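Local coordinates for protein sensory transduction histidine kinase, putative (Borrelia burgdorferi, PDB 5BWJ) that probably acts as a hybrid histidine kinase of a two-component system, this piece being its periplasmic Venus flytrap sensor domain, which is thought to sense small molecules, at residues Phe10-Gln15 with Gly30-Ile35; Lys38-Lys41 with Asp46-Val49; Glu123-Leu128 with Tyr183-Arg188; Val189-Asn194 with Leu202-Phe207. All blocks are in the same frame, centred on the assembly; numbering follows the deposited sequence.

Interaction 1 (Phe10-Gln15 with Gly30-Ile35); sequences FKLVDQ and GLIFSI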
loop_
_atom_site.group_PDB
_atom_site.type_symbol
_atom_site.label_atom_id
_atom_site.label_comp_id
_atom_site.label_asym_id
_atom_site.label_seq_id
_atom_site.Cartn_x
_atom_site.Cartn_y
_atom_site.Cartn_z
ATOM N N PHE B 10 -20.997 2.330 -9.068
ATOM C CA PHE B 10 -19.971 2.004 -8.086
ATOM C C PHE B 10 -19.931 3.072 -6.999
ATOM O O PHE B 10 -19.791 4.261 -7.290
ATOM C CB PHE B 10 -18.601 1.878 -8.756
ATOM C CG PHE B 10 -18.423 0.606 -9.540
ATOM C CD1 PHE B 10 -17.778 -0.484 -8.981
ATOM C CD2 PHE B 10 -18.902 0.501 -10.834
ATOM C CE1 PHE B 10 -17.611 -1.658 -9.700
ATOM C CE2 PHE B 10 -18.740 -0.667 -11.558
ATOM C CZ PHE B 10 -18.091 -1.749 -10.988
ATOM N N LYS B 11 -20.071 2.644 -5.749
ATOM C CA LYS B 11 -19.981 3.557 -4.613
ATOM C C LYS B 11 -18.635 3.418 -3.914
ATOM O O LYS B 11 -18.332 2.377 -3.326
ATOM C CB LYS B 11 -21.118 3.304 -3.620
ATOM C CG LYS B 11 -22.443 3.919 -4.040
ATOM C CD LYS B 11 -23.449 3.889 -2.903
ATOM C CE LYS B 11 -24.766 4.525 -3.300
ATOM N NZ LYS B 11 -24.623 5.962 -3.662
ATOM N N LEU B 12 -17.829 4.472 -3.992
ATOM C CA LEU B 12 -16.521 4.495 -3.349
ATOM C C LEU B 12 -16.652 5.048 -1.934
ATOM O O LEU B 12 -16.931 6.232 -1.739
ATOM C CB LEU B 12 -15.534 5.332 -4.169
ATOM C CG LEU B 12 -15.421 4.939 -5.647
ATOM C CD1 LEU B 12 -14.396 5.801 -6.367
ATOM C CD2 LEU B 12 -15.075 3.471 -5.803
ATOM N N VAL B 13 -16.456 4.178 -0.949
ATOM C CA VAL B 13 -16.681 4.536 0.446
ATOM C C VAL B 13 -15.418 5.098 1.092
ATOM O O VAL B 13 -14.343 4.505 0.992
ATOM C CB VAL B 13 -17.170 3.322 1.264
ATOM C CG1 VAL B 13 -17.528 3.740 2.686
ATOM C CG2 VAL B 13 -18.369 2.675 0.588
ATOM N N ASP B 14 -15.565 6.244 1.754
ATOM C CA ASP B 14 -14.482 6.853 2.520
ATOM C C ASP B 14 -13.277 7.130 1.611
ATOM O O ASP B 14 -13.432 7.738 0.549
ATOM C CB ASP B 14 -14.111 5.945 3.701
ATOM C CG ASP B 14 -13.262 6.650 4.748
ATOM O OD1 ASP B 14 -13.236 7.898 4.769
ATOM O OD2 ASP B 14 -12.617 5.949 5.557
ATOM N N GLN B 15 -12.087 6.694 2.020
ATOM C CA GLN B 15 -10.883 6.859 1.213
ATOM C C GLN B 15 -10.042 5.592 1.281
ATOM O O GLN B 15 -10.090 4.854 2.267
ATOM C CB GLN B 15 -10.071 8.065 1.687
ATOM C CG GLN B 15 -10.842 9.377 1.663
ATOM C CD GLN B 15 -9.970 10.566 2.010
ATOM O OE1 GLN B 15 -8.979 10.845 1.331
ATOM N NE2 GLN B 15 -10.326 11.270 3.078
ATOM N N GLY B 30 -6.866 9.233 -7.812
ATOM C CA GLY B 30 -6.707 7.799 -7.668
ATOM C C GLY B 30 -6.652 7.056 -8.985
ATOM O O GLY B 30 -6.873 7.634 -10.050
ATOM N N LEU B 31 -6.367 5.760 -8.902
ATOM C CA LEU B 31 -6.208 4.918 -10.082
ATOM C C LEU B 31 -7.406 3.995 -10.307
ATOM O O LEU B 31 -7.455 3.277 -11.306
ATOM C CB LEU B 31 -4.924 4.087 -9.960
ATOM C CG LEU B 31 -4.767 3.226 -8.703
ATOM C CD1 LEU B 31 -5.382 1.853 -8.894
ATOM C CD2 LEU B 31 -3.303 3.105 -8.321
ATOM N N ILE B 32 -8.365 4.008 -9.384
ATOM C CA ILE B 32 -9.518 3.113 -9.476
ATOM C C ILE B 32 -10.359 3.428 -10.709
ATOM O O ILE B 32 -10.968 2.537 -11.301
ATOM C CB ILE B 32 -10.420 3.200 -8.216
ATOM C CG1 ILE B 32 -11.470 2.082 -8.212
ATOM C CG2 ILE B 32 -11.122 4.555 -8.132
ATOM C CD1 ILE B 32 -10.903 0.687 -8.051
ATOM N N PHE B 33 -10.385 4.701 -11.089
ATOM C CA PHE B 33 -11.198 5.151 -12.212
ATOM C C PHE B 33 -10.689 4.533 -13.510
ATOM O O PHE B 33 -11.474 4.151 -14.377
ATOM C CB PHE B 33 -11.188 6.679 -12.293
ATOM C CG PHE B 33 -11.393 7.350 -10.965
ATOM C CD1 PHE B 33 -12.657 7.440 -10.405
ATOM C CD2 PHE B 33 -10.317 7.878 -10.268
ATOM C CE1 PHE B 33 -12.847 8.048 -9.178
ATOM C CE2 PHE B 33 -10.501 8.489 -9.040
ATOM C CZ PHE B 33 -11.770 8.574 -8.495
ATOM N N SER B 34 -9.369 4.430 -13.627
ATOM C CA SER B 34 -8.741 3.770 -14.766
ATOM C C SER B 34 -9.094 2.285 -14.804
ATOM O O SER B 34 -9.381 1.733 -15.866
ATOM C CB SER B 34 -7.222 3.946 -14.709
ATOM O OG SER B 34 -6.583 3.203 -15.734
ATOM N N ILE B 35 -9.068 1.644 -13.639
ATOM C CA ILE B 35 -9.392 0.226 -13.534
ATOM C C ILE B 35 -10.847 -0.043 -13.908
ATOM O O ILE B 35 -11.144 -1.002 -14.618
ATOM C CB ILE B 35 -9.144 -0.308 -12.107
ATOM C CG1 ILE B 35 -7.679 -0.111 -11.710
ATOM C CG2 ILE B 35 -9.511 -1.791 -12.013
ATOM C CD1 ILE B 35 -7.403 -0.385 -10.246
#
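Leu12, on the first strand of this Venus flytrap sensor domain, drives one methyl group into the start of helix 32-42, where it meets Ile32 and Phe33. Helix 32-42 follows strand 6-13 after the hairpin 21-22/28-29 and leads on to strand 45-52, which pairs in parallel with 6-13, so this is the first half of a beta-alpha-beta crossover. The packed part is small and wholly apolar. CD1 of Leu12 lies 3.9 Å from CG2 of Ile32, the two side chains sliding past one another in opposite directions, and the same methyl sits 3.9 Å from CE1 of Phe33, approaching that ring obliquely. Phe33 starts out pointing away from the strand; with CG anti to its carbonyl carbon (chi1 -45°), the ring swings back until its far end reaches Leu12. Leu67 of strand 65-69 packs on both Leu12 and Ile32, while Val49 of strand 45-52 touches Leu12.

The looser side lies at the turn before the helix and around Phe33, which stays partly exposed. There Leu31 and Ser34 pack on Phe182 of the second subunit, and the side chain of Phe33 comes about 6 Å from that of Glu29, a residue seen to bind magnesium in this protein, though none is bound to this chain in the model. No hydrogen bond joins the two segments, and the nearest CA atoms, those of Leu12 and Ile32, remain 9.4 Å apart. CG2 of Ile32 lies over the centre of the Phe33 ring, 3.8 Å above its plane.

Interaction 2 (Lys38-Lys41 with Asp46-Val49); sequences KWAK and DIMV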
loop_
_atom_site.group_PDB
_atom_site.type_symbol
_atom_site.label_atom_id
_atom_site.label_comp_id
_atom_site.label_asym_id
_atom_site.label_seq_id
_atom_site.Cartn_x
_atom_site.Cartn_y
_atom_site.Cartn_z
ATOM N N LYS B 38 -11.564 0.049 -17.558
ATOM C CA LYS B 38 -11.092 -1.176 -18.193
ATOM C C LYS B 38 -12.087 -2.310 -17.977
ATOM O O LYS B 38 -12.454 -3.013 -18.922
ATOM C CB LYS B 38 -9.717 -1.576 -17.653
ATOM C CG LYS B 38 -8.567 -0.752 -18.204
ATOM C CD LYS B 38 -7.233 -1.392 -17.865
ATOM C CE LYS B 38 -6.097 -0.757 -18.642
ATOM N NZ LYS B 38 -4.849 -1.558 -18.531
ATOM N N TRP B 39 -12.517 -2.484 -16.732
ATOM C CA TRP B 39 -13.504 -3.503 -16.394
ATOM C C TRP B 39 -14.783 -3.301 -17.194
ATOM O O TRP B 39 -15.423 -4.264 -17.618
ATOM C CB TRP B 39 -13.813 -3.474 -14.895
ATOM C CG TRP B 39 -14.914 -4.411 -14.485
ATOM C CD1 TRP B 39 -14.777 -5.693 -14.037
ATOM C CD2 TRP B 39 -16.321 -4.134 -14.482
ATOM N NE1 TRP B 39 -16.010 -6.231 -13.757
ATOM C CE2 TRP B 39 -16.975 -5.295 -14.022
ATOM C CE3 TRP B 39 -17.091 -3.018 -14.825
ATOM C CZ2 TRP B 39 -18.360 -5.372 -13.898
ATOM C CZ3 TRP B 39 -18.466 -3.096 -14.699
ATOM C CH2 TRP B 39 -19.086 -4.264 -14.240
ATOM N N ALA B 40 -15.147 -2.040 -17.400
ATOM C CA ALA B 40 -16.382 -1.696 -18.091
ATOM C C ALA B 40 -16.338 -2.151 -19.543
ATOM O O ALA B 40 -17.324 -2.661 -20.075
ATOM C CB ALA B 40 -16.628 -0.197 -18.013
ATOM N N LYS B 41 -15.183 -1.965 -20.175
ATOM C CA LYS B 41 -15.005 -2.318 -21.578
ATOM C C LYS B 41 -15.190 -3.814 -21.812
ATOM O O LYS B 41 -15.872 -4.219 -22.751
ATOM C CB LYS B 41 -13.622 -1.880 -22.063
ATOM N N ASP B 46 -21.507 0.505 -19.129
ATOM C CA ASP B 46 -21.140 1.844 -18.698
ATOM C C ASP B 46 -21.097 1.860 -17.179
ATOM O O ASP B 46 -21.703 1.008 -16.533
ATOM C CB ASP B 46 -22.133 2.878 -19.227
ATOM C CG ASP B 46 -22.135 2.957 -20.739
ATOM O OD1 ASP B 46 -21.034 3.030 -21.329
ATOM O OD2 ASP B 46 -23.230 2.938 -21.338
ATOM N N ILE B 47 -20.377 2.821 -16.611
ATOM C CA ILE B 47 -20.235 2.895 -15.165
ATOM C C ILE B 47 -20.511 4.293 -14.627
ATOM O O ILE B 47 -20.295 5.299 -15.307
ATOM C CB ILE B 47 -18.826 2.454 -14.719
ATOM C CG1 ILE B 47 -17.752 3.260 -15.453
ATOM C CG2 ILE B 47 -18.640 0.960 -14.969
ATOM C CD1 ILE B 47 -16.359 3.055 -14.905
ATOM N N MET B 48 -21.013 4.323 -13.397
ATOM C CA MET B 48 -21.220 5.552 -12.647
ATOM C C MET B 48 -20.475 5.445 -11.326
ATOM O O MET B 48 -20.665 4.488 -10.578
ATOM C CB MET B 48 -22.713 5.797 -12.407
ATOM C CG MET B 48 -23.023 6.838 -11.337
ATOM S SD MET B 48 -22.286 8.446 -11.679
ATOM C CE MET B 48 -22.687 9.319 -10.169
ATOM N N VAL B 49 -19.625 6.428 -11.045
ATOM C CA VAL B 49 -18.872 6.458 -9.799
ATOM C C VAL B 49 -19.429 7.537 -8.883
ATOM O O VAL B 49 -19.639 8.675 -9.306
ATOM C CB VAL B 49 -17.374 6.715 -10.045
ATOM C CG1 VAL B 49 -16.604 6.671 -8.733
ATOM C CG2 VAL B 49 -16.814 5.688 -11.018
#
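Ile47 reaches from its strand to helix 32-42 with a single methyl group, CG2, which touches two consecutive helix residues. It lies 3.8 Å from CB of Ala40 and 4.1 Å from CZ3 of Trp39. At the indole the methyl comes in at the edge of the six-membered ring, near the ring plane, so Ile47 borders the tryptophan without stacking on it. Ala40 points toward the strand, and its small side chain allows the backbones to come close: the CA atoms of Ala40 and Asp46 are 6.0 Å apart. Trp39 has a longer way to go. Its CG is anti to the backbone N (chi1 175°), a setting that carries the far end of the indole nearer to the strand than its first bond would suggest.

The next shell fixes the large ring: its NE1 is hydrogen-bonded to the carbonyl O of Asn203, Phe10 of strand 6-13 meets it edge to face, and Tyr209 adds a second aromatic neighbour. Ile47 in turn packs on Phe10 and Leu36, and backbone hydrogen bonds from Asp46 and Met48 to strand 6-13 hold its strand in place. Lys38 takes no part and forms a salt bridge with Asp180 of the second subunit. With a helix leading through a short connection into strand 45-52, packing against that strand 45-52, and the strand itself running parallel to 6-13, this is the second half of a beta-alpha-beta crossover, a unit from which the lobes of Venus flytrap domains are built.

Interaction 3 (Glu123-Leu128 with Tyr183-Arg188); sequences EDILRL and YSIKNR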
loop_
_atom_site.group_PDB
_atom_site.type_symbol
_atom_site.label_atom_id
_atom_site.label_comp_id
_atom_site.label_asym_id
_atom_site.label_seq_id
_atom_site.Cartn_x
_atom_site.Cartn_y
_atom_site.Cartn_z
ATOM N N GLU B 123 -12.753 -2.324 13.818
ATOM C CA GLU B 123 -13.584 -2.228 15.010
ATOM C C GLU B 123 -13.679 -3.589 15.688
ATOM O O GLU B 123 -13.535 -3.694 16.904
ATOM C CB GLU B 123 -14.986 -1.713 14.673
ATOM C CG GLU B 123 -15.878 -1.545 15.902
ATOM C CD GLU B 123 -17.310 -1.185 15.556
ATOM O OE1 GLU B 123 -17.630 -1.083 14.354
ATOM O OE2 GLU B 123 -18.118 -1.005 16.491
ATOM N N ASP B 124 -13.919 -4.628 14.893
ATOM C CA ASP B 124 -14.044 -5.983 15.421
ATOM C C ASP B 124 -12.782 -6.415 16.159
ATOM O O ASP B 124 -12.861 -7.043 17.214
ATOM C CB ASP B 124 -14.351 -6.973 14.295
ATOM C CG ASP B 124 -15.767 -6.840 13.769
ATOM O OD1 ASP B 124 -16.617 -6.261 14.477
ATOM O OD2 ASP B 124 -16.031 -7.322 12.648
ATOM N N ILE B 125 -11.622 -6.072 15.607
ATOM C CA ILE B 125 -10.346 -6.449 16.210
ATOM C C ILE B 125 -10.235 -5.886 17.625
ATOM O O ILE B 125 -9.840 -6.593 18.551
ATOM C CB ILE B 125 -9.153 -5.963 15.356
ATOM C CG1 ILE B 125 -9.136 -6.697 14.013
ATOM C CG2 ILE B 125 -7.823 -6.206 16.072
ATOM C CD1 ILE B 125 -8.210 -6.085 12.984
ATOM N N LEU B 126 -10.595 -4.618 17.792
ATOM C CA LEU B 126 -10.499 -3.969 19.096
ATOM C C LEU B 126 -11.497 -4.555 20.095
ATOM O O LEU B 126 -11.239 -4.570 21.299
ATOM C CB LEU B 126 -10.725 -2.460 18.960
ATOM C CG LEU B 126 -9.745 -1.702 18.061
ATOM C CD1 LEU B 126 -10.084 -0.217 18.040
ATOM C CD2 LEU B 126 -8.304 -1.912 18.503
ATOM N N ARG B 127 -12.632 -5.040 19.600
ATOM C CA ARG B 127 -13.641 -5.637 20.470
ATOM C C ARG B 127 -13.249 -7.056 20.870
ATOM O O ARG B 127 -13.584 -7.515 21.960
ATOM C CB ARG B 127 -15.010 -5.637 19.787
ATOM C CG ARG B 127 -15.562 -4.243 19.535
ATOM C CD ARG B 127 -17.044 -4.263 19.201
ATOM N NE ARG B 127 -17.517 -2.946 18.783
ATOM C CZ ARG B 127 -17.717 -1.922 19.608
ATOM N NH1 ARG B 127 -17.480 -2.051 20.907
ATOM N NH2 ARG B 127 -18.148 -0.762 19.132
ATOM N N LEU B 128 -12.535 -7.745 19.985
ATOM C CA LEU B 128 -12.029 -9.080 20.285
ATOM C C LEU B 128 -10.868 -9.004 21.269
ATOM O O LEU B 128 -10.695 -9.886 22.109
ATOM C CB LEU B 128 -11.595 -9.791 19.003
ATOM C CG LEU B 128 -12.639 -10.699 18.348
ATOM C CD1 LEU B 128 -13.994 -10.010 18.218
ATOM C CD2 LEU B 128 -12.147 -11.162 16.986
ATOM N N TYR B 183 -2.190 -6.841 11.712
ATOM C CA TYR B 183 -2.944 -7.860 10.992
ATOM C C TYR B 183 -2.900 -7.575 9.497
ATOM O O TYR B 183 -2.905 -6.415 9.082
ATOM C CB TYR B 183 -4.401 -7.898 11.461
ATOM C CG TYR B 183 -4.600 -8.344 12.890
ATOM C CD1 TYR B 183 -4.931 -9.660 13.187
ATOM C CD2 TYR B 183 -4.473 -7.448 13.944
ATOM C CE1 TYR B 183 -5.122 -10.072 14.492
ATOM C CE2 TYR B 183 -4.662 -7.851 15.252
ATOM C CZ TYR B 183 -4.986 -9.164 15.520
ATOM O OH TYR B 183 -5.175 -9.570 16.821
ATOM N N SER B 184 -2.855 -8.631 8.691
ATOM C CA SER B 184 -3.010 -8.485 7.251
ATOM C C SER B 184 -4.495 -8.383 6.925
ATOM O O SER B 184 -5.255 -9.322 7.164
ATOM C CB SER B 184 -2.376 -9.658 6.505
ATOM O OG SER B 184 -2.444 -9.454 5.104
ATOM N N ILE B 185 -4.898 -7.237 6.385
ATOM C CA ILE B 185 -6.301 -6.957 6.105
ATOM C C ILE B 185 -6.582 -7.037 4.612
ATOM O O ILE B 185 -5.861 -6.457 3.804
ATOM C CB ILE B 185 -6.710 -5.559 6.618
ATOM C CG1 ILE B 185 -6.386 -5.417 8.108
ATOM C CG2 ILE B 185 -8.191 -5.296 6.354
ATOM C CD1 ILE B 185 -7.115 -6.397 9.006
ATOM N N LYS B 186 -7.644 -7.754 4.257
ATOM C CA LYS B 186 -8.062 -7.872 2.866
ATOM C C LYS B 186 -9.136 -6.837 2.544
ATOM O O LYS B 186 -10.133 -6.717 3.260
ATOM C CB LYS B 186 -8.583 -9.282 2.582
ATOM C CG LYS B 186 -7.675 -10.388 3.097
ATOM C CD LYS B 186 -8.214 -11.765 2.745
ATOM C CE LYS B 186 -7.549 -12.853 3.577
ATOM N NZ LYS B 186 -6.065 -12.804 3.488
ATOM N N ASN B 187 -8.915 -6.082 1.474
ATOM C CA ASN B 187 -9.906 -5.137 0.977
ATOM C C ASN B 187 -10.642 -5.747 -0.210
ATOM O O ASN B 187 -10.040 -6.016 -1.250
ATOM C CB ASN B 187 -9.242 -3.816 0.586
ATOM C CG ASN B 187 -8.512 -3.170 1.750
ATOM O OD1 ASN B 187 -9.134 -2.594 2.645
ATOM N ND2 ASN B 187 -7.188 -3.266 1.746
ATOM N N ARG B 188 -11.942 -5.968 -0.043
ATOM C CA ARG B 188 -12.732 -6.700 -1.029
ATOM C C ARG B 188 -13.823 -5.846 -1.667
ATOM O O ARG B 188 -14.210 -4.804 -1.137
ATOM C CB ARG B 188 -13.374 -7.930 -0.380
ATOM C CG ARG B 188 -12.389 -8.948 0.176
ATOM C CD ARG B 188 -13.129 -10.104 0.835
ATOM N NE ARG B 188 -12.223 -11.117 1.376
ATOM C CZ ARG B 188 -11.747 -12.152 0.687
ATOM N NH1 ARG B 188 -12.077 -12.327 -0.587
ATOM N NH2 ARG B 188 -10.931 -13.016 1.275
#
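Ile125 points from helix 121-128 toward the start of strand 184-192, and its two branches divide the work. The helix links the parallel neighbours 114-117 and 134-137 in a beta-alpha-beta crossover of the Venus flytrap domain, and strand 184-192 belongs to the same mixed sheet. At CB the chain forks. The short branch, CG2, lies anti to the backbone N and heads for the phenol ring of Tyr183, meeting CE2 at 3.7 Å and CZ at 4.1 Å; its line onto the ring is oblique. The longer branch runs through CG1, which is anti to the carbonyl carbon (chi1 -66°), and ends in CD1. That terminal methyl touches CD2 of Tyr183 at 4.1 Å and, also at 4.1 Å, CD1 of Ile185, the two isoleucines reaching toward each other tip to tip. Tyr156 of strand 154-156 adjoins both Ile125 and Tyr183 and extends this apolar patch.

Within the helix, Arg127 grips OE2 of Glu123 side-on, where both residues pack along strand 134-137. The NH2 bond, 2.7 Å long, is the straighter and uses the anti lone pair of OE2; the NE bond, 3.1 Å, is more bent (135°) and comes from out of the carboxylate plane.

Between these two segments there is only carbon-to-carbon packing, without a directional bond, while the salt bridge stays within one helical turn.

Interaction 4 (Val189-Asn194 with Leu202-Phe207); sequences VAISRN and LNLDLF. With NO3 (nitrate ion), chain I.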
loop_
_atom_site.group_PDB
_atom_site.type_symbol
_atom_site.label_atom_id
_atom_site.label_comp_id
_atom_site.label_asym_id
_atom_site.label_seq_id
_atom_site.Cartn_x
_atom_site.Cartn_y
_atom_site.Cartn_z
ATOM N N VAL B 189 -14.308 -6.305 -2.816
ATOM C CA VAL B 189 -15.486 -5.732 -3.449
ATOM C C VAL B 189 -16.720 -6.341 -2.797
ATOM O O VAL B 189 -16.741 -7.538 -2.503
ATOM C CB VAL B 189 -15.510 -5.999 -4.967
ATOM C CG1 VAL B 189 -16.721 -5.340 -5.612
ATOM C CG2 VAL B 189 -14.225 -5.502 -5.617
ATOM N N ALA B 190 -17.743 -5.522 -2.570
ATOM C CA ALA B 190 -18.956 -5.978 -1.899
ATOM C C ALA B 190 -20.210 -5.555 -2.654
ATOM O O ALA B 190 -20.284 -4.449 -3.190
ATOM C CB ALA B 190 -18.998 -5.445 -0.474
ATOM N N ILE B 191 -21.187 -6.457 -2.696
ATOM C CA ILE B 191 -22.505 -6.155 -3.239
ATOM C C ILE B 191 -23.568 -6.512 -2.209
ATOM O O ILE B 191 -23.353 -7.376 -1.355
ATOM C CB ILE B 191 -22.780 -6.917 -4.554
ATOM C CG1 ILE B 191 -22.580 -8.424 -4.358
ATOM C CG2 ILE B 191 -21.874 -6.395 -5.664
ATOM C CD1 ILE B 191 -23.085 -9.265 -5.514
ATOM N N SER B 192 -24.709 -5.837 -2.289
ATOM C CA SER B 192 -25.809 -6.066 -1.361
ATOM C C SER B 192 -26.315 -7.504 -1.435
ATOM O O SER B 192 -26.184 -8.165 -2.466
ATOM C CB SER B 192 -26.956 -5.095 -1.651
ATOM O OG SER B 192 -28.066 -5.346 -0.808
ATOM N N ARG B 193 -26.884 -7.984 -0.335
ATOM C CA ARG B 193 -27.485 -9.314 -0.300
ATOM C C ARG B 193 -28.732 -9.354 -1.176
ATOM O O ARG B 193 -29.024 -10.367 -1.812
ATOM C CB ARG B 193 -27.838 -9.711 1.135
ATOM C CG ARG B 193 -26.635 -9.972 2.029
ATOM C CD ARG B 193 -25.917 -11.255 1.643
ATOM N NE ARG B 193 -24.809 -11.556 2.546
ATOM C CZ ARG B 193 -24.928 -12.214 3.697
ATOM N NH1 ARG B 193 -23.856 -12.435 4.443
ATOM N NH2 ARG B 193 -26.112 -12.651 4.106
ATOM N N ASN B 194 -29.459 -8.241 -1.202
ATOM C CA ASN B 194 -30.665 -8.118 -2.013
ATOM C C ASN B 194 -30.371 -7.441 -3.345
ATOM O O ASN B 194 -31.218 -6.735 -3.892
ATOM C CB ASN B 194 -31.739 -7.335 -1.257
ATOM N N LEU B 202 -22.292 -10.510 -12.253
ATOM C CA LEU B 202 -21.079 -9.816 -12.666
ATOM C C LEU B 202 -19.832 -10.465 -12.085
ATOM O O LEU B 202 -19.825 -10.905 -10.936
ATOM C CB LEU B 202 -21.122 -8.347 -12.241
ATOM C CG LEU B 202 -22.119 -7.426 -12.943
ATOM C CD1 LEU B 202 -22.055 -6.043 -12.321
ATOM C CD2 LEU B 202 -21.844 -7.358 -14.437
ATOM N N ASN B 203 -18.780 -10.522 -12.897
ATOM C CA ASN B 203 -17.455 -10.887 -12.420
ATOM C C ASN B 203 -16.730 -9.622 -11.977
ATOM O O ASN B 203 -16.266 -8.842 -12.809
ATOM C CB ASN B 203 -16.664 -11.615 -13.509
ATOM C CG ASN B 203 -15.296 -12.069 -13.033
ATOM O OD1 ASN B 203 -15.018 -12.095 -11.834
ATOM N ND2 ASN B 203 -14.434 -12.435 -13.976
ATOM N N LEU B 204 -16.653 -9.416 -10.666
ATOM C CA LEU B 204 -16.098 -8.187 -10.108
ATOM C C LEU B 204 -14.644 -8.354 -9.673
ATOM O O LEU B 204 -14.244 -7.864 -8.616
ATOM C CB LEU B 204 -16.948 -7.718 -8.923
ATOM C CG LEU B 204 -18.415 -7.413 -9.244
ATOM C CD1 LEU B 204 -19.168 -7.033 -7.980
ATOM C CD2 LEU B 204 -18.528 -6.306 -10.281
ATOM N N ASP B 205 -13.858 -9.041 -10.493
ATOM C CA ASP B 205 -12.434 -9.203 -10.224
ATOM C C ASP B 205 -11.679 -8.000 -10.788
ATOM O O ASP B 205 -11.036 -8.086 -11.834
ATOM C CB ASP B 205 -11.909 -10.512 -10.827
ATOM C CG ASP B 205 -10.548 -10.909 -10.277
ATOM O OD1 ASP B 205 -9.867 -10.050 -9.673
ATOM O OD2 ASP B 205 -10.156 -12.082 -10.447
ATOM N N LEU B 206 -11.774 -6.874 -10.087
ATOM C CA LEU B 206 -11.152 -5.637 -10.542
ATOM C C LEU B 206 -9.632 -5.723 -10.467
ATOM O O LEU B 206 -8.928 -5.099 -11.259
ATOM C CB LEU B 206 -11.651 -4.452 -9.709
ATOM C CG LEU B 206 -13.164 -4.230 -9.701
ATOM C CD1 LEU B 206 -13.529 -3.087 -8.762
ATOM C CD2 LEU B 206 -13.685 -3.954 -11.104
ATOM N N PHE B 207 -9.132 -6.505 -9.517
ATOM C CA PHE B 207 -7.694 -6.634 -9.311
ATOM C C PHE B 207 -6.992 -7.237 -10.525
ATOM O O PHE B 207 -5.832 -6.930 -10.793
ATOM C CB PHE B 207 -7.411 -7.488 -8.073
ATOM C CG PHE B 207 -5.948 -7.736 -7.833
ATOM C CD1 PHE B 207 -5.165 -6.784 -7.203
ATOM C CD2 PHE B 207 -5.357 -8.923 -8.236
ATOM C CE1 PHE B 207 -3.819 -7.009 -6.981
ATOM C CE2 PHE B 207 -4.011 -9.154 -8.017
ATOM C CZ PHE B 207 -3.241 -8.195 -7.389
HETATM N N NO3 I . -15.953 -11.829 -8.330
HETATM O O1 NO3 I . -14.966 -11.395 -8.991
HETATM O O2 NO3 I . -17.067 -12.013 -8.902
HETATM O O3 NO3 I . -15.827 -12.080 -7.097
#
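An irregular loop, 202-207, packs through Leu204 across Val189 and Ile191 while its backbone holds a nitrate ion, probably from the crystallisation liquor. It lies on one face of strand 184-192, which is paired to 65-69 and 79-94, and so joins the chain after helix 197-200 to the large mixed sheet of the Venus flytrap domain. CD1 of Leu204 does most of the work: it lies 3.6 Å from CG2 of Ile191 and 3.8 Å from CG1 of Val189, touching two residues that point the same way from the strand. The other Val189 methyl, CG2, meets CD1 of Leu206 at 4.0 Å. Both leucines cross Val189 at about a right angle. With chi1 55°, CG2 of Ile191 is anti to the carbonyl carbon and is the branch that meets Leu204.

Asp205, between the two leucines, is the centre of an inverse gamma turn and points away from the strand. Ile65 of strand 65-69 and Trp39 of helix 32-42 also pack on Leu204.

The chemistry is split by position: buried methyl groups attach the loop to the strand, whereas the backbone N of Leu204 donates to O2 of the nitrate at 3.2 Å.

How the interactions relate
From the N terminus, strand 6-13 leads through a loop into helix 32-42, and interaction 1 closes that first excursion. Interaction 2 then closes the short turn from the same helix into strand 45-52, and the two touch through Phe10, Trp39 and Ile47. Interaction 3 spans a far longer loop, bringing helix 121-128 to strand 184-192 on the opposite side of the chain's centre from interactions 1 and 2. Interaction 4 continues along that strand and closes the loop around helix 197-200. All four follow in series, none nested or crossed. The loop of interaction 4 returns to Trp39 and Ile35, so this late part of the chain is tied back to its first helix.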